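Local coordinates for Endonuclease/exonuclease/phosphatase (Beutenbergia cavernae DSM 12333, PDB 4RUW), which belongs to the endonuclease/exonuclease/phosphatase family, pairing a DNase I-like domain that holds a zinc ion with an Ig-like beta domain, at residues A[343-355]-A[360-372]. Numbering follows the deposited sequence.
Sequences GEDGLDGWAQLTA and RLRLSVCKNRGQA
W350 lays its indole across C366; the two form a hydrogen-bonded pair of the antiparallel strands 349-355 and 360-367. With CG between the backbone N and the carbonyl carbon (chi1 53°), the ring is swung over the neighbouring strand, and a broad, flat residue suits this place. From CB outward, the five-membered ring receives C366 CB over one face, a CH-pi contact in which NE1 lies 3.5 Å from that CB. Farther along, CZ2 meets C366 SG at 3.7 Å, a sulfur-aromatic contact in the conformer described here, one of two modelled. CZ3 comes within 3.9 Å of N368 ND2, the amide approaching obliquely with its plane 50° from the ring's. The N-H at NE1 points in the ring plane to a water, which donates to Q352 OE1 and S364 OG, so the indole's one polar atom is satisfied although buried. A259 and Q255 of helix 251-260 also touch the ring, and a disulfide ties C366 to C404. Other polar partners are Q269 for S364 OG, L263 for Q352, F304 for R362 and R268 for N368 OD1.

Farther down the same face, R362 bends at chi3 (63°) to lie alongside T354, and its NH2 donates to T354 OG1 at 3.0 Å; a second water links that hydroxyl to R362 NE and Q352 O. The other face is mostly apolar, with K367 at its end: L363 CD1 lies against A351 and L353, and A355 CB meets L361 CD2 at 3.6 Å.

Where the strands part, D348 OD1 forms a salt bridge with R369 NH1 at 2.8 Å; OD1 lies in the guanidinium plane, while NH1 comes from above the carboxylate. R369 NE and K367 NZ both pair with D375. G349, next after D348, has backbone angles that suit glycine and brings its CA to 3.1 Å from C366 O. Paired backbone bonds, such as Q352 N to S364 O at 2.8 Å, complete an antiparallel beta hairpin at the centre of a four-stranded sheet in the Ig-like domain.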
ATOM      1  N   GLY A 343     -10.066 -12.555  15.289  1.00 14.80           N
ATOM      2  CA  GLY A 343     -10.431 -11.803  16.477  1.00 16.23           C
ATOM      3  C   GLY A 343     -11.930 -11.618  16.586  1.00 16.99           C
ATOM      4  O   GLY A 343     -12.653 -11.743  15.601  1.00 17.59           O
ATOM      5  N   GLU A 344     -12.401 -11.312  17.775  1.00 18.36           N
ATOM      6  CA  GLU A 344     -13.835 -11.229  18.010  1.00 20.27           C
ATOM      7  C   GLU A 344     -14.561 -10.248  17.119  1.00 20.06           C
ATOM      8  O   GLU A 344     -15.649 -10.490  16.714  1.00 22.71           O
ATOM      9  CB  GLU A 344     -14.121 -10.942  19.475  1.00 24.04           C
ATOM     10  CG  GLU A 344     -13.472  -9.725  20.075  1.00 27.71           C
ATOM     11  CD  GLU A 344     -13.656  -9.649  21.599  0.56 30.80           C
ATOM     12  OE1 GLU A 344     -14.439 -10.421  22.138  0.62 31.63           O
ATOM     13  OE2 GLU A 344     -13.030  -8.796  22.231  0.53 31.81           O
ATOM     14  N   ASP A 345     -13.905  -9.151  16.809  1.00 18.59           N
ATOM     15  CA  ASP A 345     -14.487  -8.147  15.935  1.00 19.26           C
ATOM     16  C   ASP A 345     -13.729  -8.032  14.617  1.00 18.06           C
ATOM     17  O   ASP A 345     -13.897  -7.057  13.885  1.00 19.33           O
ATOM     18  CB  ASP A 345     -14.524  -6.790  16.631  1.00 22.71           C
ATOM     19  CG  ASP A 345     -15.399  -6.794  17.861  1.00 27.71           C
ATOM     20  OD1 ASP A 345     -16.496  -7.390  17.810  1.00 29.13           O
ATOM     21  OD2 ASP A 345     -14.983  -6.209  18.882  1.00 31.29           O
ATOM     22  N   GLY A 346     -12.895  -9.023  14.314  1.00 16.40           N
ATOM     23  CA  GLY A 346     -12.185  -9.056  13.046  1.00 16.22           C
ATOM     24  C   GLY A 346     -11.076  -8.028  12.930  1.00 14.88           C
ATOM     25  O   GLY A 346     -10.699  -7.659  11.815  1.00 16.19           O
ATOM     26  N   LEU A 347     -10.548  -7.582  14.072  1.00 14.50           N
ATOM     27  CA  LEU A 347      -9.567  -6.498  14.113  1.00 15.22           C
ATOM     28  C   LEU A 347      -8.163  -6.936  14.508  1.00 15.63           C
ATOM     29  O   LEU A 347      -7.282  -6.097  14.673  1.00 16.88           O
ATOM     30  CB  LEU A 347     -10.027  -5.402  15.075  1.00 16.85           C
ATOM     31  CG  LEU A 347     -11.341  -4.734  14.688  1.00 18.91           C
ATOM     32  CD1 LEU A 347     -11.758  -3.729  15.750  1.00 21.60           C
ATOM     33  CD2 LEU A 347     -11.209  -4.057  13.343  1.00 21.17           C
ATOM     34  N   ASP A 348      -7.941  -8.237  14.650  1.00 14.76           N
ATOM     35  CA  ASP A 348      -6.666  -8.709  15.175  1.00 14.55           C
ATOM     36  C   ASP A 348      -5.745  -9.304  14.119  1.00 13.92           C
ATOM     37  O   ASP A 348      -4.643  -9.763  14.437  1.00 15.22           O
ATOM     38  CB  ASP A 348      -6.908  -9.706  16.298  1.00 16.70           C
ATOM     39  CG  ASP A 348      -7.572  -9.061  17.480  1.00 17.69           C
ATOM     40  OD1 ASP A 348      -6.914  -8.219  18.115  1.00 20.44           O
ATOM     41  OD2 ASP A 348      -8.753  -9.364  17.753  1.00 19.19           O
ATOM     42  N   GLY A 349      -6.190  -9.287  12.869  1.00 13.67           N
ATOM     43  CA  GLY A 349      -5.428  -9.861  11.782  1.00 13.55           C
ATOM     44  C   GLY A 349      -6.325 -10.606  10.822  1.00 12.65           C
ATOM     45  O   GLY A 349      -7.536 -10.371  10.775  1.00 13.45           O
ATOM     46  N   TRP A 350      -5.745 -11.523  10.061  1.00 12.21           N
ATOM     47  CA  TRP A 350      -6.499 -12.195   9.017  1.00 12.30           C
ATOM     48  C   TRP A 350      -5.722 -13.362   8.435  1.00 12.05           C
ATOM     49  O   TRP A 350      -4.508 -13.511   8.651  1.00 13.01           O
ATOM     50  CB  TRP A 350      -6.825 -11.221   7.873  1.00 13.01           C
ATOM     51  CG  TRP A 350      -5.613 -10.513   7.330  1.00 13.35           C
ATOM     52  CD1 TRP A 350      -4.689 -11.010   6.460  1.00 14.30           C
ATOM     53  CD2 TRP A 350      -5.182  -9.184   7.655  1.00 13.27           C
ATOM     54  NE1 TRP A 350      -3.714 -10.071   6.212  1.00 14.29           N
ATOM     55  CE2 TRP A 350      -3.990  -8.941   6.936  1.00 13.75           C
ATOM     56  CE3 TRP A 350      -5.698  -8.174   8.474  1.00 14.16           C
ATOM     57  CZ2 TRP A 350      -3.308  -7.727   7.009  1.00 14.80           C
ATOM     58  CZ3 TRP A 350      -5.011  -6.971   8.557  1.00 15.85           C
ATOM     59  CH2 TRP A 350      -3.826  -6.760   7.830  1.00 15.22           C
ATOM     60  N   ALA A 351      -6.452 -14.174   7.677  1.00 12.75           N
ATOM     61  CA  ALA A 351      -5.886 -15.205   6.833  1.00 12.88           C
ATOM     62  C   ALA A 351      -6.416 -14.997   5.423  1.00 12.70           C
ATOM     63  O   ALA A 351      -7.618 -14.812   5.232  1.00 14.36           O
ATOM     64  CB  ALA A 351      -6.279 -16.574   7.341  1.00 15.33           C
ATOM     65  N   GLN A 352      -5.517 -15.008   4.444  1.00 12.42           N
ATOM     66  CA  GLN A 352      -5.895 -14.910   3.039  1.00 12.55           C
ATOM     67  C   GLN A 352      -5.471 -16.181   2.319  1.00 12.24           C
ATOM     68  O   GLN A 352      -4.288 -16.536   2.314  1.00 13.22           O
ATOM     69  CB  GLN A 352      -5.234 -13.701   2.374  1.00 14.09           C
ATOM     70  CG  GLN A 352      -5.714 -12.357   2.900  1.00 14.81           C
ATOM     71  CD  GLN A 352      -5.026 -11.190   2.210  1.00 16.45           C
ATOM     72  OE1 GLN A 352      -3.835 -11.257   1.899  1.00 18.11           O
ATOM     73  NE2 GLN A 352      -5.766 -10.112   1.980  1.00 18.38           N
ATOM     74  N   LEU A 353      -6.447 -16.866   1.730  1.00 12.41           N
ATOM     75  CA  LEU A 353      -6.204 -18.092   0.988  1.00 13.54           C
ATOM     76  C   LEU A 353      -6.340 -17.795  -0.498  1.00 13.59           C
ATOM     77  O   LEU A 353      -7.296 -17.141  -0.922  1.00 14.71           O
ATOM     78  CB  LEU A 353      -7.226 -19.154   1.405  1.00 15.73           C
ATOM     79  CG  LEU A 353      -7.188 -20.478   0.645  1.00 18.51           C
ATOM     80  CD1 LEU A 353      -5.938 -21.266   0.993  1.00 20.26           C
ATOM     81  CD2 LEU A 353      -8.449 -21.287   0.940  1.00 21.13           C
ATOM     82  N   THR A 354      -5.380 -18.262  -1.290  1.00 13.51           N
ATOM     83  CA  THR A 354      -5.469 -18.153  -2.739  1.00 13.96           C
ATOM     84  C   THR A 354      -5.239 -19.518  -3.358  1.00 13.97           C
ATOM     85  O   THR A 354      -4.294 -20.218  -2.998  1.00 15.11           O
ATOM     86  CB  THR A 354      -4.421 -17.165  -3.302  1.00 14.60           C
ATOM     87  OG1 THR A 354      -4.500 -15.916  -2.603  1.00 15.73           O
ATOM     88  CG2 THR A 354      -4.645 -16.923  -4.788  1.00 16.04           C
ATOM     89  N   ALA A 355      -6.127 -19.910  -4.270  1.00 14.93           N
ATOM     90  CA  ALA A 355      -5.958 -21.143  -5.032  1.00 16.21           C
ATOM     91  C   ALA A 355      -5.751 -20.765  -6.492  1.00 17.95           C
ATOM     92  O   ALA A 355      -6.457 -19.907  -7.018  1.00 18.61           O
ATOM     93  CB  ALA A 355      -7.188 -22.053  -4.887  1.00 17.86           C
ATOM     94  N   ARG A 360      -2.150 -25.137  -7.037  1.00 20.80           N
ATOM     95  CA  ARG A 360      -1.361 -24.411  -6.051  1.00 21.56           C
ATOM     96  C   ARG A 360      -2.252 -23.741  -5.012  1.00 18.69           C
ATOM     97  O   ARG A 360      -3.301 -23.187  -5.335  1.00 19.78           O
ATOM     98  CB  ARG A 360      -0.448 -23.382  -6.719  1.00 25.56           C
ATOM     99  CG  ARG A 360       0.537 -22.742  -5.758  1.00 29.10           C
ATOM    100  CD  ARG A 360       1.610 -21.948  -6.488  1.00 31.54           C
ATOM    101  NE  ARG A 360       2.814 -22.730  -6.748  1.00 32.58           N
ATOM    102  CZ  ARG A 360       3.958 -22.206  -7.176  1.00 32.98           C
ATOM    103  NH1 ARG A 360       5.015 -22.981  -7.389  1.00 32.35           N
ATOM    104  NH2 ARG A 360       4.049 -20.899  -7.388  1.00 33.85           N
ATOM    105  N   LEU A 361      -1.826 -23.812  -3.757  1.00 16.17           N
ATOM    106  CA  LEU A 361      -2.525 -23.144  -2.674  1.00 15.22           C
ATOM    107  C   LEU A 361      -1.541 -22.248  -1.938  1.00 14.60           C
ATOM    108  O   LEU A 361      -0.369 -22.600  -1.768  1.00 15.37           O
ATOM    109  CB  LEU A 361      -3.116 -24.167  -1.704  1.00 16.78           C
ATOM    110  CG  LEU A 361      -4.230 -25.039  -2.279  1.00 18.71           C
ATOM    111  CD1 LEU A 361      -4.573 -26.189  -1.337  1.00 19.60           C
ATOM    112  CD2 LEU A 361      -5.455 -24.196  -2.571  1.00 21.92           C
ATOM    113  N   ARG A 362      -2.019 -21.082  -1.512  1.00 13.67           N
ATOM    114  CA  ARG A 362      -1.224 -20.155  -0.723  1.00 13.54           C
ATOM    115  C   ARG A 362      -2.057 -19.652   0.441  1.00 12.95           C
ATOM    116  O   ARG A 362      -3.211 -19.263   0.260  1.00 14.09           O
ATOM    117  CB  ARG A 362      -0.752 -18.963  -1.568  1.00 13.75           C
ATOM    118  CG  ARG A 362       0.064 -17.932  -0.775  1.00 14.60           C
ATOM    119  CD  ARG A 362       0.435 -16.731  -1.627  1.00 15.29           C
ATOM    120  NE  ARG A 362      -0.758 -16.012  -2.067  1.00 14.79           N
ATOM    121  CZ  ARG A 362      -0.783 -15.137  -3.068  1.00 15.99           C
ATOM    122  NH1 ARG A 362       0.324 -14.864  -3.737  1.00 18.47           N
ATOM    123  NH2 ARG A 362      -1.919 -14.542  -3.408  1.00 16.31           N
ATOM    124  N   LEU A 363      -1.465 -19.658   1.632  1.00 12.82           N
ATOM    125  CA  LEU A 363      -2.105 -19.113   2.817  1.00 13.19           C
ATOM    126  C   LEU A 363      -1.183 -18.063   3.419  1.00 14.00           C
ATOM    127  O   LEU A 363      -0.038 -18.368   3.773  1.00 17.48           O
ATOM    128  CB  LEU A 363      -2.355 -20.240   3.817  1.00 17.15           C
ATOM    129  CG  LEU A 363      -3.335 -20.104   4.975  1.00 20.44           C
ATOM    130  CD1 LEU A 363      -4.606 -19.423   4.525  1.00 20.01           C
ATOM    131  CD2 LEU A 363      -3.654 -21.484   5.538  1.00 19.52           C
ATOM    132  N   SER A 364      -1.671 -16.825   3.492  1.00 12.93           N
ATOM    133  CA  SER A 364      -0.952 -15.732   4.129  1.00 13.37           C
ATOM    134  C   SER A 364      -1.676 -15.375   5.426  1.00 13.12           C
ATOM    135  O   SER A 364      -2.863 -15.035   5.405  1.00 14.59           O
ATOM    136  CB  SER A 364      -0.903 -14.515   3.204  1.00 14.19           C
ATOM    137  OG  SER A 364      -0.356 -13.386   3.876  1.00 15.55           O
ATOM    138  N   VAL A 365      -0.972 -15.474   6.547  1.00 12.66           N
ATOM    139  CA  VAL A 365      -1.581 -15.312   7.854  1.00 12.92           C
ATOM    140  C   VAL A 365      -0.877 -14.179   8.571  1.00 12.61           C
ATOM    141  O   VAL A 365       0.357 -14.152   8.674  1.00 13.09           O
ATOM    142  CB  VAL A 365      -1.501 -16.604   8.678  1.00 14.35           C
ATOM    143  CG1 VAL A 365      -2.193 -16.426  10.019  1.00 15.54           C
ATOM    144  CG2 VAL A 365      -2.131 -17.734   7.912  1.00 15.37           C
ATOM    145  N   CYS A 366      -1.674 -13.263   9.097  0.57 13.22           N
ATOM    146  CA  CYS A 366      -1.133 -12.055   9.678  0.57 13.60           C
ATOM    147  C   CYS A 366      -1.738 -11.750  11.037  0.57 12.91           C
ATOM    148  O   CYS A 366      -2.957 -11.624  11.166  0.57 14.79           O
ATOM    149  CB  CYS A 366      -1.392 -10.889   8.734  0.57 15.76           C
ATOM    150  SG  CYS A 366      -1.068  -9.307   9.476  0.57 17.58           S
ATOM    151  N   LYS A 367      -0.877 -11.647  12.046  1.00 13.25           N
ATOM    152  CA  LYS A 367      -1.272 -11.125  13.346  1.00 13.30           C
ATOM    153  C   LYS A 367      -1.089  -9.611  13.289  1.00 13.82           C
ATOM    154  O   LYS A 367       0.035  -9.116  13.172  1.00 14.67           O
ATOM    155  CB  LYS A 367      -0.415 -11.712  14.467  1.00 14.70           C
ATOM    156  CG  LYS A 367      -0.690 -11.059  15.818  1.00 15.47           C
ATOM    157  CD  LYS A 367       0.203 -11.609  16.919  1.00 16.60           C
ATOM    158  CE  LYS A 367       0.041 -10.816  18.202  1.00 17.28           C
ATOM    159  NZ  LYS A 367       0.950 -11.301  19.281  1.00 17.67           N
ATOM    160  N   ASN A 368      -2.193  -8.876  13.350  1.00 14.33           N
ATOM    161  CA  ASN A 368      -2.126  -7.428  13.234  1.00 14.33           C
ATOM    162  C   ASN A 368      -2.396  -6.783  14.578  1.00 15.91           C
ATOM    163  O   ASN A 368      -3.410  -6.118  14.783  1.00 18.35           O
ATOM    164  CB  ASN A 368      -3.091  -6.917  12.168  1.00 14.45           C
ATOM    165  CG  ASN A 368      -2.702  -5.551  11.656  1.00 13.91           C
ATOM    166  OD1 ASN A 368      -1.515  -5.261  11.490  1.00 14.80           O
ATOM    167  ND2 ASN A 368      -3.690  -4.696  11.432  1.00 13.94           N
ATOM    168  N   ARG A 369      -1.467  -7.008  15.494  1.00 15.74           N
ATOM    169  CA  ARG A 369      -1.661  -6.694  16.894  1.00 18.81           C
ATOM    170  C   ARG A 369      -0.285  -6.468  17.497  1.00 18.56           C
ATOM    171  O   ARG A 369       0.644  -7.229  17.228  1.00 19.86           O
ATOM    172  CB  ARG A 369      -2.354  -7.896  17.535  1.00 23.81           C
ATOM    173  CG  ARG A 369      -2.753  -7.797  18.976  1.00 26.86           C
ATOM    174  CD  ARG A 369      -3.558  -9.046  19.324  1.00 28.48           C
ATOM    175  NE  ARG A 369      -3.756  -9.206  20.757  1.00 28.76           N
ATOM    176  CZ  ARG A 369      -4.921  -9.054  21.376  1.00 29.27           C
ATOM    177  NH1 ARG A 369      -6.007  -8.732  20.684  1.00 28.00           N
ATOM    178  NH2 ARG A 369      -5.001  -9.225  22.691  1.00 31.68           N
ATOM    179  N   GLY A 370      -0.153  -5.400  18.281  1.00 17.91           N
ATOM    180  CA  GLY A 370       1.088  -5.101  18.963  1.00 18.25           C
ATOM    181  C   GLY A 370       2.056  -4.306  18.113  1.00 17.64           C
ATOM    182  O   GLY A 370       2.011  -4.354  16.882  1.00 17.95           O
ATOM    183  N   GLN A 371       2.940  -3.580  18.785  0.54 17.41           N
ATOM    184  CA  GLN A 371       3.985  -2.823  18.120  0.54 17.48           C
ATOM    185  C   GLN A 371       5.346  -3.278  18.645  0.54 16.90           C
ATOM    186  O   GLN A 371       5.952  -4.185  18.085  0.54 16.90           O
ATOM    187  CB  GLN A 371       3.730  -1.318  18.274  0.54 18.84           C
ATOM    188  CG  GLN A 371       2.643  -0.830  17.311  0.54 20.74           C
ATOM    189  CD  GLN A 371       1.721   0.238  17.882  0.54 20.06           C
ATOM    190  OE1 GLN A 371       1.987   0.823  18.929  0.54 19.40           O
ATOM    191  NE2 GLN A 371       0.625   0.498  17.176  0.54 19.52           N
ATOM    192  N   ALA A 372       5.814  -2.688  19.737  1.00 17.57           N
ATOM    193  CA  ALA A 372       7.100  -3.073  20.302  1.00 18.90           C
ATOM    194  C   ALA A 372       7.031  -4.393  21.066  1.00 20.40           C
ATOM    195  O   ALA A 372       8.017  -5.128  21.133  1.00 22.36           O
ATOM    196  CB  ALA A 372       7.637  -1.980  21.205  1.00 20.41           C
TER
HETATM  197  O   HOH W   1      -6.559  -5.237  11.499  1.00 15.08           O
HETATM  198  O   HOH W   2      -5.295  -6.169  17.495  1.00 42.80           O
HETATM  199  O   HOH W   3      -2.001 -11.057   3.959  1.00 19.00           O
HETATM  200  O   HOH W   4      -3.059 -15.871  -0.245  1.00 15.87           O
HETATM  201  O   HOH W   5      -2.240 -20.083  -5.098  1.00 31.54           O